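Major capsid protein (Faustovirus, PDB 5J7O) probably builds the outer protein shell of this large double-stranded DNA virus as trimers of double jelly-roll subunits. Local coordinates at residues 545-558 and 563-577. Numbering follows the deposited sequence.
Sequences YRDYIPWNYGSFNL and DKGALFLNFCLYPGT
Y545 and I549 of helix 542-552, with Y553 just beyond its end, pack against strand 567-570, which within this chain is an outer strand of its sheet and pairs antiparallel with strand 444-453; the contact is a buried helix-on-strand packing within the family's hexon-like fold. The two short axes cross at 53°, 6.5 Å apart at closest. L569 CD2 lies over one face of the Y545 ring, 3.8 Å from its centroid, a CH-pi contact, while the Y545 hydroxyl bonds V527 O. Next to it, F568 N donates to Y545 O (3.2 Å), tying the strand to the helix backbone. A chi1 of -172° swings the F568 ring between I549 and L558, across the I549 side chain at about a right angle: I549 CG2 lies at the edge of the F568 ring, 3.6 Å from F568 CD1, and L558 CD2 covers one face, 3.9 Å from the centroid. R546 bends at chi3 (64°), and its NH1 reaches K564 O at 3.0 Å, in the guanidinium plane and on a carbonyl lone pair. NE and NH2 of the same group hold D547 side-on, and NH1 also bridges E522. Farther on, N570 ND2 lies 3.2 Å above one face of the Y553 ring, the two planes nearly perpendicular, while N570 OD1 closes an Asx turn on C572 N. Y553 OH goes on to Y73 of the second subunit, and a water links G554 N to L573 O. Aliphatic and aromatic packing thus fills the middle, while R546, bonded to K564 O and to the carboxylates of D547 and E522, joins the helix to the turn before the strand; its charge is probably balanced by both acids.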
ATOM      1  N   TYR B 545     -18.869 -13.056   5.924  1.00 35.09           N
ATOM      2  CA  TYR B 545     -18.277 -13.764   4.796  1.00 36.63           C
ATOM      3  C   TYR B 545     -17.269 -12.922   4.028  1.00 34.93           C
ATOM      4  O   TYR B 545     -16.384 -13.484   3.374  1.00 36.24           O
ATOM      5  CB  TYR B 545     -19.366 -14.239   3.834  1.00 37.80           C
ATOM      6  CG  TYR B 545     -20.436 -15.087   4.479  1.00 38.80           C
ATOM      7  CD1 TYR B 545     -20.202 -16.422   4.785  1.00 38.45           C
ATOM      8  CD2 TYR B 545     -21.684 -14.556   4.773  1.00 38.47           C
ATOM      9  CE1 TYR B 545     -21.181 -17.202   5.368  1.00 36.23           C
ATOM     10  CE2 TYR B 545     -22.667 -15.328   5.359  1.00 38.39           C
ATOM     11  CZ  TYR B 545     -22.411 -16.650   5.653  1.00 36.87           C
ATOM     12  OH  TYR B 545     -23.391 -17.418   6.235  1.00 36.97           O
ATOM     13  N   ARG B 546     -17.383 -11.596   4.080  1.00 33.13           N
ATOM     14  CA  ARG B 546     -16.454 -10.741   3.354  1.00 33.95           C
ATOM     15  C   ARG B 546     -15.193 -10.443   4.151  1.00 33.47           C
ATOM     16  O   ARG B 546     -14.090 -10.460   3.595  1.00 31.72           O
ATOM     17  CB  ARG B 546     -17.131  -9.425   2.969  1.00 33.97           C
ATOM     18  CG  ARG B 546     -16.208  -8.452   2.253  1.00 32.72           C
ATOM     19  CD  ARG B 546     -16.812  -7.066   2.231  1.00 33.19           C
ATOM     20  NE  ARG B 546     -16.951  -6.519   3.576  1.00 32.26           N
ATOM     21  CZ  ARG B 546     -17.930  -5.705   3.952  1.00 32.16           C
ATOM     22  NH1 ARG B 546     -18.870  -5.355   3.086  1.00 32.86           N
ATOM     23  NH2 ARG B 546     -17.977  -5.252   5.197  1.00 33.04           N
ATOM     24  N   ASP B 547     -15.331 -10.170   5.447  1.00 34.78           N
ATOM     25  CA  ASP B 547     -14.216  -9.718   6.267  1.00 36.34           C
ATOM     26  C   ASP B 547     -13.669 -10.795   7.194  1.00 35.86           C
ATOM     27  O   ASP B 547     -12.453 -10.995   7.251  1.00 36.36           O
ATOM     28  CB  ASP B 547     -14.636  -8.490   7.086  1.00 38.49           C
ATOM     29  CG  ASP B 547     -15.145  -7.360   6.216  1.00 41.52           C
ATOM     30  OD1 ASP B 547     -14.723  -7.276   5.045  1.00 41.15           O
ATOM     31  OD2 ASP B 547     -15.968  -6.558   6.703  1.00 45.26           O
ATOM     32  N   TYR B 548     -14.533 -11.502   7.925  1.00 34.10           N
ATOM     33  CA  TYR B 548     -14.030 -12.421   8.943  1.00 33.32           C
ATOM     34  C   TYR B 548     -13.429 -13.677   8.322  1.00 32.31           C
ATOM     35  O   TYR B 548     -12.298 -14.057   8.648  1.00 32.17           O
ATOM     36  CB  TYR B 548     -15.131 -12.800   9.930  1.00 32.77           C
ATOM     37  CG  TYR B 548     -14.635 -13.808  10.934  1.00 34.24           C
ATOM     38  CD1 TYR B 548     -15.110 -15.113  10.939  1.00 35.21           C
ATOM     39  CD2 TYR B 548     -13.649 -13.465  11.848  1.00 35.04           C
ATOM     40  CE1 TYR B 548     -14.637 -16.038  11.850  1.00 35.22           C
ATOM     41  CE2 TYR B 548     -13.169 -14.382  12.757  1.00 35.08           C
ATOM     42  CZ  TYR B 548     -13.667 -15.665  12.757  1.00 35.63           C
ATOM     43  OH  TYR B 548     -13.188 -16.579  13.666  1.00 37.95           O
ATOM     44  N   ILE B 549     -14.179 -14.350   7.445  1.00 30.50           N
ATOM     45  CA  ILE B 549     -13.702 -15.616   6.882  1.00 32.29           C
ATOM     46  C   ILE B 549     -12.403 -15.448   6.101  1.00 32.70           C
ATOM     47  O   ILE B 549     -11.463 -16.224   6.340  1.00 33.05           O
ATOM     48  CB  ILE B 549     -14.817 -16.282   6.055  1.00 32.65           C
ATOM     49  CG1 ILE B 549     -15.893 -16.857   6.979  1.00 34.28           C
ATOM     50  CG2 ILE B 549     -14.243 -17.368   5.154  1.00 30.45           C
ATOM     51  CD1 ILE B 549     -16.999 -17.591   6.250  1.00 35.48           C
ATOM     52  N   PRO B 550     -12.270 -14.487   5.177  1.00 31.93           N
ATOM     53  CA  PRO B 550     -10.972 -14.330   4.499  1.00 30.75           C
ATOM     54  C   PRO B 550      -9.845 -13.917   5.431  1.00 30.23           C
ATOM     55  O   PRO B 550      -8.681 -14.229   5.152  1.00 28.95           O
ATOM     56  CB  PRO B 550     -11.255 -13.255   3.440  1.00 30.43           C
ATOM     57  CG  PRO B 550     -12.727 -13.315   3.227  1.00 29.55           C
ATOM     58  CD  PRO B 550     -13.290 -13.605   4.581  1.00 29.01           C
ATOM     59  N   TRP B 551     -10.152 -13.225   6.531  1.00 30.38           N
ATOM     60  CA  TRP B 551      -9.108 -12.859   7.484  1.00 29.71           C
ATOM     61  C   TRP B 551      -8.585 -14.081   8.227  1.00 32.89           C
ATOM     62  O   TRP B 551      -7.370 -14.238   8.400  1.00 35.67           O
ATOM     63  CB  TRP B 551      -9.634 -11.820   8.475  1.00 28.81           C
ATOM     64  CG  TRP B 551      -8.702 -11.565   9.630  1.00 30.62           C
ATOM     65  CD1 TRP B 551      -7.657 -10.687   9.663  1.00 31.30           C
ATOM     66  CD2 TRP B 551      -8.735 -12.198  10.917  1.00 30.70           C
ATOM     67  NE1 TRP B 551      -7.037 -10.736  10.890  1.00 32.89           N
ATOM     68  CE2 TRP B 551      -7.680 -11.655  11.676  1.00 31.44           C
ATOM     69  CE3 TRP B 551      -9.555 -13.170  11.498  1.00 31.77           C
ATOM     70  CZ2 TRP B 551      -7.422 -12.054  12.987  1.00 31.48           C
ATOM     71  CZ3 TRP B 551      -9.298 -13.564  12.797  1.00 30.73           C
ATOM     72  CH2 TRP B 551      -8.241 -13.007  13.527  1.00 30.75           C
ATOM     73  N   ASN B 552      -9.485 -14.963   8.662  1.00 31.94           N
ATOM     74  CA  ASN B 552      -9.095 -16.058   9.543  1.00 30.72           C
ATOM     75  C   ASN B 552      -8.408 -17.184   8.777  1.00 29.18           C
ATOM     76  O   ASN B 552      -7.366 -17.690   9.209  1.00 31.60           O
ATOM     77  CB  ASN B 552     -10.323 -16.587  10.287  1.00 30.81           C
ATOM     78  CG  ASN B 552      -9.977 -17.669  11.291  1.00 31.49           C
ATOM     79  OD1 ASN B 552      -9.401 -17.394  12.343  1.00 31.64           O
ATOM     80  ND2 ASN B 552     -10.339 -18.908  10.976  1.00 32.14           N
ATOM     81  N   TYR B 553      -8.967 -17.581   7.640  1.00 28.06           N
ATOM     82  CA  TYR B 553      -8.533 -18.772   6.926  1.00 28.77           C
ATOM     83  C   TYR B 553      -7.557 -18.434   5.804  1.00 29.26           C
ATOM     84  O   TYR B 553      -7.431 -17.285   5.374  1.00 29.79           O
ATOM     85  CB  TYR B 553      -9.734 -19.513   6.336  1.00 28.75           C
ATOM     86  CG  TYR B 553     -10.677 -20.107   7.357  1.00 30.55           C
ATOM     87  CD1 TYR B 553     -11.731 -19.364   7.873  1.00 30.72           C
ATOM     88  CD2 TYR B 553     -10.524 -21.416   7.792  1.00 29.76           C
ATOM     89  CE1 TYR B 553     -12.598 -19.907   8.801  1.00 31.69           C
ATOM     90  CE2 TYR B 553     -11.386 -21.967   8.718  1.00 30.96           C
ATOM     91  CZ  TYR B 553     -12.421 -21.209   9.220  1.00 32.37           C
ATOM     92  OH  TYR B 553     -13.283 -21.754  10.144  1.00 32.39           O
ATOM     93  N   GLY B 554      -6.861 -19.470   5.331  1.00 28.94           N
ATOM     94  CA  GLY B 554      -6.133 -19.413   4.084  1.00 29.23           C
ATOM     95  C   GLY B 554      -4.734 -18.840   4.144  1.00 32.50           C
ATOM     96  O   GLY B 554      -3.934 -19.121   3.242  1.00 37.35           O
ATOM     97  N   SER B 555      -4.414 -18.039   5.154  1.00 32.06           N
ATOM     98  CA  SER B 555      -3.076 -17.437   5.311  1.00 33.85           C
ATOM     99  C   SER B 555      -2.795 -16.587   4.068  1.00 38.08           C
ATOM    100  O   SER B 555      -3.702 -15.897   3.575  1.00 39.96           O
ATOM    101  CB  SER B 555      -2.054 -18.524   5.593  1.00 33.91           C
ATOM    102  OG  SER B 555      -0.733 -18.025   5.475  1.00 35.15           O
ATOM    103  N   PHE B 556      -1.573 -16.619   3.529  1.00 37.68           N
ATOM    104  CA  PHE B 556      -1.220 -15.796   2.377  1.00 37.02           C
ATOM    105  C   PHE B 556      -1.914 -16.235   1.093  1.00 38.78           C
ATOM    106  O   PHE B 556      -1.796 -15.538   0.079  1.00 40.33           O
ATOM    107  CB  PHE B 556       0.299 -15.801   2.171  1.00 34.36           C
ATOM    108  CG  PHE B 556       0.892 -17.177   2.041  1.00 33.49           C
ATOM    109  CD1 PHE B 556       0.903 -17.829   0.818  1.00 33.06           C
ATOM    110  CD2 PHE B 556       1.451 -17.813   3.138  1.00 32.73           C
ATOM    111  CE1 PHE B 556       1.448 -19.092   0.694  1.00 31.68           C
ATOM    112  CE2 PHE B 556       1.999 -19.076   3.018  1.00 32.25           C
ATOM    113  CZ  PHE B 556       1.997 -19.715   1.795  1.00 31.88           C
ATOM    114  N   ASN B 557      -2.624 -17.365   1.106  1.00 38.30           N
ATOM    115  CA  ASN B 557      -3.317 -17.830  -0.088  1.00 39.12           C
ATOM    116  C   ASN B 557      -4.688 -17.194  -0.258  1.00 38.53           C
ATOM    117  O   ASN B 557      -5.252 -17.254  -1.357  1.00 39.98           O
ATOM    118  CB  ASN B 557      -3.467 -19.351  -0.055  1.00 43.38           C
ATOM    119  CG  ASN B 557      -2.176 -20.072  -0.388  1.00 46.85           C
ATOM    120  OD1 ASN B 557      -1.373 -19.594  -1.192  1.00 48.87           O
ATOM    121  ND2 ASN B 557      -1.971 -21.232   0.224  1.00 47.55           N
ATOM    122  N   LEU B 558      -5.236 -16.592   0.793  1.00 36.42           N
ATOM    123  CA  LEU B 558      -6.548 -15.958   0.743  1.00 33.85           C
ATOM    124  C   LEU B 558      -6.388 -14.499   1.147  1.00 36.08           C
ATOM    125  O   LEU B 558      -6.079 -14.198   2.306  1.00 37.49           O
ATOM    126  CB  LEU B 558      -7.542 -16.680   1.650  1.00 31.88           C
ATOM    127  CG  LEU B 558      -8.990 -16.199   1.571  1.00 29.18           C
ATOM    128  CD1 LEU B 558      -9.423 -16.043   0.120  1.00 29.01           C
ATOM    129  CD2 LEU B 558      -9.911 -17.162   2.304  1.00 25.81           C
ATOM    130  N   ASP B 563     -13.241  -5.311  -2.567  1.00 32.73           N
ATOM    131  CA  ASP B 563     -14.619  -5.198  -3.030  1.00 35.50           C
ATOM    132  C   ASP B 563     -15.582  -5.517  -1.894  1.00 38.16           C
ATOM    133  O   ASP B 563     -15.532  -6.606  -1.313  1.00 39.41           O
ATOM    134  CB  ASP B 563     -14.845  -6.144  -4.212  1.00 36.33           C
ATOM    135  CG  ASP B 563     -16.144  -5.868  -4.955  1.00 38.00           C
ATOM    136  OD1 ASP B 563     -17.090  -5.323  -4.349  1.00 38.73           O
ATOM    137  OD2 ASP B 563     -16.221  -6.207  -6.155  1.00 39.48           O
ATOM    138  N   LYS B 564     -16.464  -4.565  -1.583  1.00 38.99           N
ATOM    139  CA  LYS B 564     -17.388  -4.724  -0.466  1.00 40.14           C
ATOM    140  C   LYS B 564     -18.469  -5.765  -0.722  1.00 38.20           C
ATOM    141  O   LYS B 564     -19.156  -6.161   0.225  1.00 34.69           O
ATOM    142  CB  LYS B 564     -18.040  -3.384  -0.124  1.00 42.84           C
ATOM    143  CG  LYS B 564     -17.313  -2.596   0.954  1.00 44.70           C
ATOM    144  CD  LYS B 564     -18.168  -1.444   1.455  1.00 46.16           C
ATOM    145  CE  LYS B 564     -17.601  -0.847   2.731  1.00 46.06           C
ATOM    146  NZ  LYS B 564     -18.509   0.184   3.305  1.00 45.84           N
ATOM    147  N   GLY B 565     -18.643  -6.213  -1.962  1.00 38.73           N
ATOM    148  CA  GLY B 565     -19.633  -7.214  -2.294  1.00 37.31           C
ATOM    149  C   GLY B 565     -19.087  -8.600  -2.539  1.00 38.87           C
ATOM    150  O   GLY B 565     -19.828  -9.463  -3.026  1.00 41.56           O
ATOM    151  N   ALA B 566     -17.821  -8.849  -2.219  1.00 37.65           N
ATOM    152  CA  ALA B 566     -17.196 -10.145  -2.450  1.00 37.05           C
ATOM    153  C   ALA B 566     -17.296 -10.985  -1.183  1.00 37.84           C
ATOM    154  O   ALA B 566     -16.730 -10.624  -0.146  1.00 40.91           O
ATOM    155  CB  ALA B 566     -15.738  -9.973  -2.874  1.00 36.44           C
ATOM    156  N   LEU B 567     -18.006 -12.106  -1.270  1.00 35.92           N
ATOM    157  CA  LEU B 567     -18.214 -12.989  -0.133  1.00 34.73           C
ATOM    158  C   LEU B 567     -17.592 -14.351  -0.408  1.00 35.29           C
ATOM    159  O   LEU B 567     -17.560 -14.821  -1.550  1.00 35.78           O
ATOM    160  CB  LEU B 567     -19.707 -13.143   0.192  1.00 33.53           C
ATOM    161  CG  LEU B 567     -20.347 -12.020   1.016  1.00 32.89           C
ATOM    162  CD1 LEU B 567     -20.486 -10.730   0.215  1.00 32.12           C
ATOM    163  CD2 LEU B 567     -21.693 -12.457   1.560  1.00 32.21           C
ATOM    164  N   PHE B 568     -17.101 -14.981   0.656  1.00 34.82           N
ATOM    165  CA  PHE B 568     -16.346 -16.228   0.574  1.00 33.91           C
ATOM    166  C   PHE B 568     -16.967 -17.226   1.542  1.00 34.12           C
ATOM    167  O   PHE B 568     -16.807 -17.093   2.760  1.00 35.50           O
ATOM    168  CB  PHE B 568     -14.868 -15.983   0.897  1.00 35.13           C
ATOM    169  CG  PHE B 568     -13.977 -17.168   0.655  1.00 35.97           C
ATOM    170  CD1 PHE B 568     -13.742 -18.094   1.659  1.00 36.53           C
ATOM    171  CD2 PHE B 568     -13.352 -17.345  -0.570  1.00 36.45           C
ATOM    172  CE1 PHE B 568     -12.916 -19.179   1.444  1.00 34.21           C
ATOM    173  CE2 PHE B 568     -12.523 -18.431  -0.791  1.00 36.00           C
ATOM    174  CZ  PHE B 568     -12.306 -19.348   0.218  1.00 33.91           C
ATOM    175  N   LEU B 569     -17.680 -18.217   1.006  1.00 31.69           N
ATOM    176  CA  LEU B 569     -18.325 -19.247   1.816  1.00 31.85           C
ATOM    177  C   LEU B 569     -17.380 -20.441   1.913  1.00 32.26           C
ATOM    178  O   LEU B 569     -17.230 -21.197   0.951  1.00 33.59           O
ATOM    179  CB  LEU B 569     -19.662 -19.662   1.206  1.00 32.74           C
ATOM    180  CG  LEU B 569     -20.583 -18.590   0.615  1.00 33.32           C
ATOM    181  CD1 LEU B 569     -21.822 -19.234   0.012  1.00 34.10           C
ATOM    182  CD2 LEU B 569     -20.975 -17.562   1.656  1.00 31.92           C
ATOM    183  N   ASN B 570     -16.763 -20.625   3.076  1.00 32.43           N
ATOM    184  CA  ASN B 570     -15.707 -21.615   3.249  1.00 34.90           C
ATOM    185  C   ASN B 570     -16.248 -22.892   3.880  1.00 37.80           C
ATOM    186  O   ASN B 570     -17.092 -22.849   4.781  1.00 37.63           O
ATOM    187  CB  ASN B 570     -14.576 -21.050   4.110  1.00 36.38           C
ATOM    188  CG  ASN B 570     -13.408 -22.006   4.238  1.00 39.25           C
ATOM    189  OD1 ASN B 570     -13.247 -22.922   3.432  1.00 41.41           O
ATOM    190  ND2 ASN B 570     -12.582 -21.795   5.255  1.00 40.03           N
ATOM    191  N   PHE B 571     -15.743 -24.034   3.403  1.00 39.04           N
ATOM    192  CA  PHE B 571     -16.114 -25.338   3.938  1.00 39.52           C
ATOM    193  C   PHE B 571     -14.901 -26.223   4.204  1.00 38.81           C
ATOM    194  O   PHE B 571     -15.071 -27.401   4.544  1.00 40.88           O
ATOM    195  CB  PHE B 571     -17.081 -26.056   2.991  1.00 39.98           C
ATOM    196  CG  PHE B 571     -18.254 -25.220   2.578  1.00 41.18           C
ATOM    197  CD1 PHE B 571     -19.331 -25.045   3.431  1.00 42.33           C
ATOM    198  CD2 PHE B 571     -18.281 -24.607   1.337  1.00 42.46           C
ATOM    199  CE1 PHE B 571     -20.414 -24.277   3.052  1.00 44.13           C
ATOM    200  CE2 PHE B 571     -19.360 -23.837   0.952  1.00 44.08           C
ATOM    201  CZ  PHE B 571     -20.428 -23.671   1.812  1.00 45.16           C
ATOM    202  N   CYS B 572     -13.690 -25.695   4.050  1.00 36.51           N
ATOM    203  CA  CYS B 572     -12.469 -26.426   4.349  1.00 37.10           C
ATOM    204  C   CYS B 572     -11.615 -25.603   5.304  1.00 37.62           C
ATOM    205  O   CYS B 572     -11.825 -24.400   5.479  1.00 37.27           O
ATOM    206  CB  CYS B 572     -11.673 -26.752   3.077  1.00 37.66           C
ATOM    207  SG  CYS B 572     -11.035 -25.305   2.206  1.00 38.42           S
ATOM    208  N   LEU B 573     -10.641 -26.270   5.925  1.00 37.87           N
ATOM    209  CA  LEU B 573      -9.792 -25.595   6.898  1.00 36.27           C
ATOM    210  C   LEU B 573      -8.693 -24.773   6.240  1.00 36.65           C
ATOM    211  O   LEU B 573      -8.263 -23.761   6.804  1.00 36.95           O
ATOM    212  CB  LEU B 573      -9.171 -26.611   7.857  1.00 32.43           C
ATOM    213  CG  LEU B 573     -10.096 -27.215   8.914  1.00 31.80           C
ATOM    214  CD1 LEU B 573      -9.338 -28.211   9.775  1.00 30.08           C
ATOM    215  CD2 LEU B 573     -10.710 -26.118   9.770  1.00 31.81           C
ATOM    216  N   TYR B 574      -8.225 -25.179   5.062  1.00 36.93           N
ATOM    217  CA  TYR B 574      -7.085 -24.536   4.409  1.00 38.39           C
ATOM    218  C   TYR B 574      -7.382 -24.326   2.933  1.00 38.66           C
ATOM    219  O   TYR B 574      -6.835 -25.016   2.063  1.00 38.35           O
ATOM    220  CB  TYR B 574      -5.815 -25.364   4.612  1.00 38.52           C
ATOM    221  CG  TYR B 574      -5.549 -25.660   6.067  1.00 38.36           C
ATOM    222  CD1 TYR B 574      -5.022 -24.688   6.905  1.00 36.47           C
ATOM    223  CD2 TYR B 574      -5.844 -26.904   6.610  1.00 39.55           C
ATOM    224  CE1 TYR B 574      -4.786 -24.946   8.238  1.00 37.37           C
ATOM    225  CE2 TYR B 574      -5.611 -27.173   7.943  1.00 40.61           C
ATOM    226  CZ  TYR B 574      -5.081 -26.190   8.753  1.00 40.12           C
ATOM    227  OH  TYR B 574      -4.845 -26.451  10.083  1.00 43.20           O
ATOM    228  N   PRO B 575      -8.245 -23.363   2.610  1.00 38.62           N
ATOM    229  CA  PRO B 575      -8.462 -23.013   1.197  1.00 39.71           C
ATOM    230  C   PRO B 575      -7.179 -22.492   0.570  1.00 40.92           C
ATOM    231  O   PRO B 575      -6.562 -21.546   1.068  1.00 41.94           O
ATOM    232  CB  PRO B 575      -9.550 -21.933   1.266  1.00 38.79           C
ATOM    233  CG  PRO B 575      -9.436 -21.368   2.640  1.00 38.49           C
ATOM    234  CD  PRO B 575      -9.033 -22.512   3.517  1.00 38.64           C
ATOM    235  N   GLY B 576      -6.772 -23.128  -0.524  1.00 41.52           N
ATOM    236  CA  GLY B 576      -5.536 -22.793  -1.213  1.00 42.06           C
ATOM    237  C   GLY B 576      -4.469 -23.866  -1.171  1.00 42.11           C
ATOM    238  O   GLY B 576      -3.452 -23.732  -1.872  1.00 42.82           O
ATOM    239  N   THR B 577      -4.640 -24.924  -0.383  1.00 42.37           N
ATOM    240  CA  THR B 577      -3.679 -26.011  -0.303  1.00 42.37           C
ATOM    241  C   THR B 577      -4.188 -27.219  -1.080  1.00 41.84           C
ATOM    242  O   THR B 577      -5.394 -27.421  -1.230  1.00 42.76           O
ATOM    243  CB  THR B 577      -3.417 -26.401   1.153  1.00 43.96           C
ATOM    244  OG1 THR B 577      -4.655 -26.747   1.784  1.00 47.65           O
ATOM    245  CG2 THR B 577      -2.779 -25.241   1.904  1.00 42.62           C
TER
HETATM  246  O   HOH W   1      -6.107 -21.666   6.801  1.00 40.90           O